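Local coordinates for conserved hypothetical protein (Sulfolobus solfataricus, PDB 2FNA), which binds ADP and magnesium as an archaeal AAA+ ATPase and so probably hydrolyses ATP, although its cellular role is not established, at residues T41-I46 against V204-P208; I141-Q147 against F173-E179. All coordinates share one frame; numbering follows the deposited sequence.

Overall arrangement
Contacts 1 and 2 are both buried near the middle of the chain, their centres about 12 Å apart, and both draw on the same five-stranded parallel sheet. Contact 2 joins the neighbouring strands 139-144 and 171-177 inside that sheet, with backbone bonds in its strands and a network of side-chain bonds at their ends. Contact 1 sets the start of helix 43-54 against strand 202-206, at one edge of the sheet; its packing is mostly apolar, and the polar groups of 42-45 turn to ADP and magnesium. Toward the end of 204-208, Lys207 is exposed and Pro208 partly so. The two meet at the nucleotide, where Ser44 and Lys43 of contact 1 reach Asp144 and Ser178 of contact 2.

Contact 1 of 2, residues T41-I46 against V204-P208; sequences TGKSSI and VELKP. With MG (magnesium ion), chain C; ADP (adenosine-5'-diphosphate), chain D.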
ATOM      1  N   THR A  41       0.728  -2.695   7.534  1.00 34.79           N
ATOM      2  CA  THR A  41       1.632  -3.811   7.826  1.00 32.88           C
ATOM      3  C   THR A  41       3.127  -3.420   7.741  1.00 33.45           C
ATOM      4  O   THR A  41       3.989  -4.221   8.060  1.00 36.77           O
ATOM      5  CB  THR A  41       1.334  -5.075   6.965  1.00 32.38           C
ATOM      6  OG1 THR A  41       1.266  -4.720   5.589  1.00 27.59           O
ATOM      7  CG2 THR A  41       0.000  -5.743   7.386  1.00 35.89           C
ATOM      8  N   GLY A  42       3.414  -2.189   7.335  1.00 36.88           N
ATOM      9  CA  GLY A  42       4.767  -1.657   7.335  1.00 35.34           C
ATOM     10  C   GLY A  42       5.401  -1.526   5.973  1.00 36.80           C
ATOM     11  O   GLY A  42       6.631  -1.378   5.882  1.00 34.95           O
ATOM     12  N   LYS A  43       4.588  -1.564   4.911  1.00 34.74           N
ATOM     13  CA  LYS A  43       5.136  -1.561   3.547  1.00 33.38           C
ATOM     14  C   LYS A  43       5.897  -0.260   3.299  1.00 29.71           C
ATOM     15  O   LYS A  43       7.052  -0.295   2.919  1.00 31.54           O
ATOM     16  CB  LYS A  43       4.059  -1.774   2.477  1.00 34.34           C
ATOM     17  CG  LYS A  43       3.302  -3.098   2.544  1.00 33.43           C
ATOM     18  CD  LYS A  43       2.276  -3.211   1.430  1.00 32.69           C
ATOM     19  CE  LYS A  43       1.155  -2.152   1.512  1.00 32.90           C
ATOM     20  NZ  LYS A  43       0.360  -2.269   2.750  1.00 26.11           N
ATOM     21  N   SER A  44       5.264   0.890   3.531  1.00 32.73           N
ATOM     22  CA  SER A  44       5.946   2.165   3.276  1.00 31.66           C
ATOM     23  C   SER A  44       7.197   2.290   4.161  1.00 31.57           C
ATOM     24  O   SER A  44       8.232   2.792   3.712  1.00 29.33           O
ATOM     25  CB  SER A  44       5.008   3.377   3.445  1.00 33.77           C
ATOM     26  OG  SER A  44       3.907   3.349   2.537  1.00 34.98           O
ATOM     27  N   SER A  45       7.112   1.802   5.400  1.00 31.13           N
ATOM     28  CA  SER A  45       8.263   1.764   6.321  1.00 31.30           C
ATOM     29  C   SER A  45       9.490   1.000   5.786  1.00 32.69           C
ATOM     30  O   SER A  45      10.642   1.523   5.809  1.00 30.29           O
ATOM     31  CB  SER A  45       7.841   1.207   7.703  1.00 34.17           C
ATOM     32  OG  SER A  45       6.812   1.983   8.343  1.00 28.21           O
ATOM     33  N   ILE A  46       9.303  -0.236   5.333  1.00 30.23           N
ATOM     34  CA  ILE A  46      10.477  -0.993   4.880  1.00 30.55           C
ATOM     35  C   ILE A  46      11.060  -0.425   3.603  1.00 29.24           C
ATOM     36  O   ILE A  46      12.250  -0.546   3.374  1.00 33.12           O
ATOM     37  CB  ILE A  46      10.242  -2.507   4.703  1.00 31.26           C
ATOM     38  CG1 ILE A  46       9.211  -2.833   3.613  1.00 33.93           C
ATOM     39  CG2 ILE A  46       9.913  -3.161   6.020  1.00 35.39           C
ATOM     40  CD1 ILE A  46       9.371  -4.267   3.098  1.00 38.89           C
ATOM     41  N   VAL A 204       8.080  -9.348  -1.767  1.00 32.18           N
ATOM     42  CA  VAL A 204       8.154  -9.326  -0.306  1.00 30.82           C
ATOM     43  C   VAL A 204       6.737  -9.061   0.231  1.00 31.04           C
ATOM     44  O   VAL A 204       6.054  -8.153  -0.245  1.00 33.95           O
ATOM     45  CB  VAL A 204       9.065  -8.175   0.123  1.00 33.32           C
ATOM     46  CG1 VAL A 204       9.202  -8.124   1.605  1.00 45.23           C
ATOM     47  CG2 VAL A 204      10.446  -8.306  -0.538  1.00 41.62           C
ATOM     48  N   GLU A 205       6.254  -9.882   1.154  1.00 32.73           N
ATOM     49  CA  GLU A 205       4.929  -9.685   1.739  1.00 31.02           C
ATOM     50  C   GLU A 205       5.046  -9.444   3.257  1.00 33.25           C
ATOM     51  O   GLU A 205       5.701 -10.197   3.951  1.00 34.21           O
ATOM     52  CB  GLU A 205       4.033 -10.887   1.499  1.00 32.81           C
ATOM     53  CG  GLU A 205       2.617 -10.664   2.038  1.00 28.08           C
ATOM     54  CD  GLU A 205       1.663 -11.840   1.829  1.00 32.49           C
ATOM     55  OE1 GLU A 205       2.109 -12.918   1.372  1.00 46.96           O
ATOM     56  OE2 GLU A 205       0.453 -11.657   2.129  1.00 43.96           O
ATOM     57  N   LEU A 206       4.356  -8.428   3.765  1.00 33.83           N
ATOM     58  CA  LEU A 206       4.276  -8.198   5.201  1.00 33.32           C
ATOM     59  C   LEU A 206       2.947  -8.677   5.769  1.00 33.79           C
ATOM     60  O   LEU A 206       1.876  -8.170   5.406  1.00 34.47           O
ATOM     61  CB  LEU A 206       4.474  -6.740   5.503  1.00 33.45           C
ATOM     62  CG  LEU A 206       5.832  -6.164   5.088  1.00 31.34           C
ATOM     63  CD1 LEU A 206       5.835  -4.704   5.279  1.00 35.58           C
ATOM     64  CD2 LEU A 206       6.905  -6.803   5.898  1.00 35.95           C
ATOM     65  N   LYS A 207       3.026  -9.673   6.635  1.00 32.73           N
ATOM     66  CA  LYS A 207       1.825 -10.247   7.226  1.00 36.63           C
ATOM     67  C   LYS A 207       1.616  -9.549   8.554  1.00 34.74           C
ATOM     68  O   LYS A 207       2.555  -8.995   9.108  1.00 36.94           O
ATOM     69  CB  LYS A 207       1.948 -11.794   7.342  1.00 34.98           C
ATOM     70  CG  LYS A 207       1.778 -12.478   5.956  1.00 39.56           C
ATOM     71  CD  LYS A 207       1.854 -13.956   6.024  1.00 44.51           C
ATOM     72  CE  LYS A 207       1.882 -14.585   4.617  1.00 44.14           C
ATOM     73  NZ  LYS A 207       0.676 -14.204   3.769  1.00 48.95           N
ATOM     74  N   PRO A 208       0.373  -9.529   9.048  1.00 35.88           N
ATOM     75  CA  PRO A 208       0.125  -9.128  10.415  1.00 35.57           C
ATOM     76  C   PRO A 208       1.038  -9.882  11.355  1.00 35.13           C
ATOM     77  O   PRO A 208       1.416 -11.040  11.069  1.00 35.90           O
ATOM     78  CB  PRO A 208      -1.310  -9.613  10.654  1.00 35.67           C
ATOM     79  CG  PRO A 208      -1.931  -9.540   9.328  1.00 41.48           C
ATOM     80  CD  PRO A 208      -0.859  -9.946   8.370  1.00 35.46           C
TER
HETATM   81 MG    MG C 400       1.898   2.720   2.990  1.00 27.53          MG
HETATM   82  PB  ADP D 500       1.666   0.366   5.172  1.00 22.86           P
HETATM   83  O1B ADP D 500       1.832  -1.107   4.976  1.00 24.48           O
HETATM   84  O2B ADP D 500       0.200   0.753   5.337  1.00 24.69           O
HETATM   85  O3B ADP D 500       2.440   1.259   4.262  1.00 18.45           O
HETATM   86  PA  ADP D 500       3.208   1.766   7.267  1.00 27.77           P
HETATM   87  O1A ADP D 500       4.654   1.665   6.901  1.00 26.22           O
HETATM   88  O2A ADP D 500       2.628   3.064   6.887  1.00 26.59           O
HETATM   89  O3A ADP D 500       2.255   0.568   6.715  1.00 25.84           O
HETATM   90  O5' ADP D 500       3.113   1.399   8.810  1.00 22.29           O
HETATM   91  C5' ADP D 500       1.906   1.572   9.572  1.00 23.14           C
HETATM   92  C4' ADP D 500       2.250   2.031  10.987  1.00 24.82           C
HETATM   93  O4' ADP D 500       2.785   0.976  11.764  1.00 27.83           O
HETATM   94  C3' ADP D 500       3.276   3.118  11.061  1.00 24.37           C
HETATM   95  O3' ADP D 500       3.018   3.865  12.269  1.00 25.55           O
HETATM   96  C2' ADP D 500       4.586   2.383  11.239  1.00 28.70           C
HETATM   97  O2' ADP D 500       5.567   3.160  11.911  1.00 29.93           O
HETATM   98  C1' ADP D 500       4.135   1.238  12.103  1.00 26.56           C
HETATM   99  N9  ADP D 500       4.845  -0.021  11.907  1.00 27.46           N
HETATM  100  C8  ADP D 500       4.483  -1.007  11.058  1.00 29.01           C
HETATM  101  N7  ADP D 500       5.307  -2.047  11.180  1.00 28.99           N
HETATM  102  C5  ADP D 500       6.236  -1.720  12.110  1.00 33.19           C
HETATM  103  C6  ADP D 500       7.410  -2.363  12.740  1.00 33.01           C
HETATM  104  N6  ADP D 500       7.794  -3.600  12.361  1.00 27.44           N
HETATM  105  N1  ADP D 500       8.088  -1.683  13.707  1.00 24.07           N
HETATM  106  C2  ADP D 500       7.717  -0.453  14.111  1.00 35.09           C
HETATM  107  N3  ADP D 500       6.657   0.189  13.590  1.00 31.47           N
HETATM  108  C4  ADP D 500       5.904  -0.394  12.617  1.00 30.36           C
HETATM  109  O   HOH W   1      -0.153   2.261   3.268  1.00 27.61           O
HETATM  110  O   HOH W   2       2.060   1.675   1.300  1.00 28.38           O
HETATM  111  O   HOH W   3       1.987   4.064   4.609  1.00 24.48           O
HETATM  112  O   HOH W   4       1.398   4.371   1.740  1.00 29.31           O
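Leu206 packs chiefly on the backbone of the phosphate-binding turn: its CD1 lies 3.3 Å from Gly42 C and 3.4 Å from Thr41 O, nearer than it comes to any side chain of 41-46. Further along the helix, Ile46 CD1 meets Leu206 CD1 tip to tip at 4.2 Å and slides past Val204 CG1. Ile46 CG1 lies between its own backbone N and carbonyl carbon, which aims CD1 at the strand. Thr41 sets OG1 near Leu206 CB, at 3.8 Å, while that OG1 is bonded to Leu38 O.

The polar groups of Lys43, Ser44 and Ser45, with nearby amides, serve the nucleotide. ADP O1B is gripped by Lys43 N at 2.8 Å, with an N-H...O angle of 160°, and by Lys43 NZ at 2.9 Å; Thr41 N and Gly42 N add weak bonds. Bends at chi3 (-64°) and chi4 (-62°) curl the lysine chain back so that NZ reaches the same oxygen as its own amide. NZ also bonds Gly37 O and Ser178 OG. A methionine in place of Lys43 would probably leave ADP O1B without this ammonium group and Ser178 OG without its lysine partner. Ser44 N bonds ADP O3B at 2.9 Å, and Ser44 OG joins that oxygen and four waters around magnesium. Ser45 holds ADP O1A through N and, at 2.6 Å, through OG. Converging amides, an ammonium group and a metal would together offset the diphosphate's negative charge, consistent with a P-loop (Walker A) packed against the apolar side chains of Val204 and Leu206.

Contact 2 of 2, residues I141-Q147 against F173-E179; sequences IVLDEAQ and FIMSGSE
Ser176 OG gives its proton to Asp144 OD1, at 2.5 Å, and accepts from Glu145 N, at 2.9 Å. The hydroxyl sits between its own backbone N and carbonyl carbon, a rotation that brings it against both neighbours; it meets Asp144 OD1 on the anti side, somewhat out of the carboxylate plane. One residue on, Glu145 folds back through a bend at chi2 and grips Ser178 with both carboxylate oxygens: OE2 takes the hydroxyl OG of Ser178 at 2.6 Å and OE1 its amide N at 3.0 Å, each on the syn side.

Around this pair stands a second shell. Gln147 NE2 bonds Glu145 OE1 at 2.6 Å, nearly straight at 170°, and Glu179 OE1 at 2.8 Å. Both acceptors lie close to the amide plane, so the two bonds fix the rotation of the amide, whose plane is turned 70° from the Glu179 carboxylate. Glu179 OE2 is bonded to His335 in turn. Asp144 OD2 is held by Tyr60 and by Ser44, the serine on magnesium.

Leading into the network, the strands run parallel, their short axes 6° apart, joined by bonds from Ile174 N to Ile141 O, Leu143 N to Ile174 O and Ser176 N to Leu143 O. On one face Leu143 CD1 lies beside Met175 CE (selenomethionine) at 3.8 Å, and Ile141 lies alongside Phe173, which also touches helix 158-167. The two strands, with helix 158-167 between them in sequence, form a beta-alpha-beta unit of the P-loop ATPase fold: the apolar strand that ends at Asp144 and is followed by Glu145 is consistent with a Walker B motif, and Ser176 to Ser178 probably occupy the neighbouring strand end where AAA+ proteins carry sensor 1.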
ATOM      1  N   ILE A 141      12.860   3.603  -8.498  1.00 28.58           N
ATOM      2  CA  ILE A 141      11.604   4.249  -8.776  1.00 31.53           C
ATOM      3  C   ILE A 141      10.569   3.576  -7.895  1.00 31.30           C
ATOM      4  O   ILE A 141      10.272   2.382  -8.060  1.00 27.99           O
ATOM      5  CB  ILE A 141      11.152   4.121 -10.229  1.00 32.93           C
ATOM      6  CG1 ILE A 141      12.269   4.481 -11.202  1.00 34.79           C
ATOM      7  CG2 ILE A 141       9.913   4.986 -10.449  1.00 33.38           C
ATOM      8  CD1 ILE A 141      12.492   5.934 -11.420  1.00 45.80           C
ATOM      9  N   VAL A 142      10.051   4.346  -6.943  1.00 31.47           N
ATOM     10  CA  VAL A 142       9.082   3.849  -5.996  1.00 33.07           C
ATOM     11  C   VAL A 142       7.716   4.304  -6.404  1.00 33.26           C
ATOM     12  O   VAL A 142       7.462   5.517  -6.563  1.00 32.85           O
ATOM     13  CB  VAL A 142       9.382   4.347  -4.556  1.00 31.61           C
ATOM     14  CG1 VAL A 142       8.391   3.812  -3.580  1.00 36.19           C
ATOM     15  CG2 VAL A 142      10.793   3.964  -4.146  1.00 41.45           C
ATOM     16  N   LEU A 143       6.835   3.318  -6.539  1.00 33.00           N
ATOM     17  CA  LEU A 143       5.427   3.543  -6.766  1.00 34.71           C
ATOM     18  C   LEU A 143       4.726   2.966  -5.573  1.00 34.06           C
ATOM     19  O   LEU A 143       4.404   1.787  -5.546  1.00 29.34           O
ATOM     20  CB  LEU A 143       4.984   2.842  -8.047  1.00 35.23           C
ATOM     21  CG  LEU A 143       5.749   3.204  -9.328  1.00 33.90           C
ATOM     22  CD1 LEU A 143       5.212   2.441 -10.491  1.00 42.84           C
ATOM     23  CD2 LEU A 143       5.680   4.673  -9.609  1.00 40.02           C
ATOM     24  N   ASP A 144       4.532   3.804  -4.563  1.00 33.81           N
ATOM     25  CA  ASP A 144       3.975   3.356  -3.310  1.00 36.14           C
ATOM     26  C   ASP A 144       2.450   3.448  -3.412  1.00 36.30           C
ATOM     27  O   ASP A 144       1.876   4.530  -3.492  1.00 36.61           O
ATOM     28  CB  ASP A 144       4.546   4.190  -2.168  1.00 37.73           C
ATOM     29  CG  ASP A 144       4.283   3.598  -0.773  1.00 36.25           C
ATOM     30  OD1 ASP A 144       3.678   2.513  -0.646  1.00 36.01           O
ATOM     31  OD2 ASP A 144       4.694   4.263   0.223  1.00 31.57           O
ATOM     32  N   GLU A 145       1.835   2.276  -3.391  1.00 35.81           N
ATOM     33  CA  GLU A 145       0.417   2.045  -3.723  1.00 35.26           C
ATOM     34  C   GLU A 145       0.161   2.158  -5.238  1.00 34.17           C
ATOM     35  O   GLU A 145      -0.711   2.890  -5.687  1.00 34.81           O
ATOM     36  CB  GLU A 145      -0.531   2.925  -2.896  1.00 32.87           C
ATOM     37  CG  GLU A 145      -0.450   2.673  -1.361  1.00 33.89           C
ATOM     38  CD  GLU A 145      -0.949   1.321  -0.915  1.00 31.88           C
ATOM     39  OE1 GLU A 145      -1.763   0.672  -1.620  1.00 37.70           O
ATOM     40  OE2 GLU A 145      -0.519   0.870   0.171  1.00 39.78           O
ATOM     41  N   ALA A 146       0.934   1.397  -6.002  1.00 33.86           N
ATOM     42  CA  ALA A 146       0.939   1.460  -7.452  1.00 31.85           C
ATOM     43  C   ALA A 146      -0.396   1.122  -8.090  1.00 31.68           C
ATOM     44  O   ALA A 146      -0.686   1.634  -9.164  1.00 33.07           O
ATOM     45  CB  ALA A 146       2.037   0.534  -8.015  1.00 31.48           C
ATOM     46  N   GLN A 147      -1.195   0.254  -7.441  1.00 32.88           N
ATOM     47  CA  GLN A 147      -2.530  -0.088  -7.923  1.00 32.78           C
ATOM     48  C   GLN A 147      -3.461   1.156  -8.101  1.00 34.40           C
ATOM     49  O   GLN A 147      -4.426   1.089  -8.813  1.00 35.12           O
ATOM     50  CB  GLN A 147      -3.208  -1.174  -7.055  1.00 31.58           C
ATOM     51  CG  GLN A 147      -3.911  -0.723  -5.748  1.00 30.84           C
ATOM     52  CD  GLN A 147      -2.953  -0.356  -4.625  1.00 33.05           C
ATOM     53  OE1 GLN A 147      -1.736  -0.369  -4.792  1.00 36.33           O
ATOM     54  NE2 GLN A 147      -3.498  -0.045  -3.487  1.00 33.42           N
ATOM     55  N   PHE A 173      12.550  -0.791  -9.952  1.00 27.11           N
ATOM     56  CA  PHE A 173      11.269  -0.363  -9.429  1.00 27.77           C
ATOM     57  C   PHE A 173      10.939  -1.055  -8.135  1.00 31.27           C
ATOM     58  O   PHE A 173      11.180  -2.281  -7.962  1.00 32.88           O
ATOM     59  CB  PHE A 173      10.134  -0.708 -10.394  1.00 31.64           C
ATOM     60  CG  PHE A 173      10.169   0.054 -11.674  1.00 27.91           C
ATOM     61  CD1 PHE A 173       9.491   1.267 -11.785  1.00 35.60           C
ATOM     62  CD2 PHE A 173      10.841  -0.441 -12.776  1.00 39.46           C
ATOM     63  CE1 PHE A 173       9.534   1.993 -12.958  1.00 34.26           C
ATOM     64  CE2 PHE A 173      10.860   0.267 -13.964  1.00 34.99           C
ATOM     65  CZ  PHE A 173      10.205   1.485 -14.048  1.00 39.22           C
ATOM     66  N   ILE A 174      10.312  -0.297  -7.241  1.00 29.71           N
ATOM     67  CA  ILE A 174       9.689  -0.879  -6.084  1.00 30.77           C
ATOM     68  C   ILE A 174       8.226  -0.470  -6.114  1.00 31.68           C
ATOM     69  O   ILE A 174       7.907   0.723  -6.076  1.00 33.45           O
ATOM     70  CB  ILE A 174      10.378  -0.440  -4.744  1.00 27.32           C
ATOM     71  CG1 ILE A 174      11.824  -0.911  -4.704  1.00 34.05           C
ATOM     72  CG2 ILE A 174       9.625  -0.996  -3.535  1.00 30.73           C
ATOM     73  CD1 ILE A 174      12.610  -0.277  -3.579  1.00 39.78           C
HETATM   74  N   MSE A 175       7.345  -1.463  -6.182  1.00 31.19           N
HETATM   75  CA  MSE A 175       5.907  -1.195  -6.267  1.00 31.01           C
HETATM   76  C   MSE A 175       5.208  -1.880  -5.123  1.00 31.66           C
HETATM   77  O   MSE A 175       5.264  -3.114  -4.999  1.00 33.81           O
HETATM   78  CB  MSE A 175       5.322  -1.722  -7.593  1.00 30.76           C
HETATM   79  CG  MSE A 175       6.124  -1.283  -8.803  1.00 31.40           C
HETATM   80 SE   MSE A 175       5.350  -1.680 -10.547  0.75 32.06          SE
HETATM   81  CE  MSE A 175       6.749  -0.923 -11.533  1.00 37.35           C
ATOM     82  N   SER A 176       4.490  -1.102  -4.330  1.00 31.86           N
ATOM     83  CA  SER A 176       3.786  -1.655  -3.194  1.00 33.80           C
ATOM     84  C   SER A 176       2.290  -1.629  -3.436  1.00 31.57           C
ATOM     85  O   SER A 176       1.802  -0.830  -4.235  1.00 30.24           O
ATOM     86  CB  SER A 176       4.100  -0.857  -1.928  1.00 33.26           C
ATOM     87  OG  SER A 176       3.469   0.405  -1.974  1.00 32.28           O
ATOM     88  N   GLY A 177       1.563  -2.517  -2.776  1.00 30.40           N
ATOM     89  CA  GLY A 177       0.114  -2.419  -2.814  1.00 28.85           C
ATOM     90  C   GLY A 177      -0.585  -3.047  -1.655  1.00 30.75           C
ATOM     91  O   GLY A 177      -0.346  -4.216  -1.327  1.00 30.48           O
ATOM     92  N   SER A 178      -1.500  -2.295  -1.060  1.00 29.24           N
ATOM     93  CA  SER A 178      -2.307  -2.795   0.036  1.00 32.14           C
ATOM     94  C   SER A 178      -3.461  -3.651  -0.445  1.00 33.93           C
ATOM     95  O   SER A 178      -4.085  -4.314   0.359  1.00 34.65           O
ATOM     96  CB  SER A 178      -2.860  -1.636   0.876  1.00 36.05           C
ATOM     97  OG  SER A 178      -1.790  -0.984   1.559  1.00 36.33           O
ATOM     98  N   GLU A 179      -3.763  -3.590  -1.750  1.00 35.15           N
ATOM     99  CA  GLU A 179      -4.890  -4.277  -2.368  1.00 35.15           C
ATOM    100  C   GLU A 179      -4.237  -5.232  -3.377  1.00 34.87           C
ATOM    101  O   GLU A 179      -4.014  -4.882  -4.536  1.00 34.59           O
ATOM    102  CB  GLU A 179      -5.809  -3.270  -3.089  1.00 34.77           C
ATOM    103  CG  GLU A 179      -6.508  -2.248  -2.170  1.00 42.28           C
ATOM    104  CD  GLU A 179      -7.041  -1.006  -2.921  1.00 42.13           C
ATOM    105  OE1 GLU A 179      -6.287  -0.387  -3.729  1.00 46.45           O
ATOM    106  OE2 GLU A 179      -8.208  -0.610  -2.671  1.00 45.30           O
TER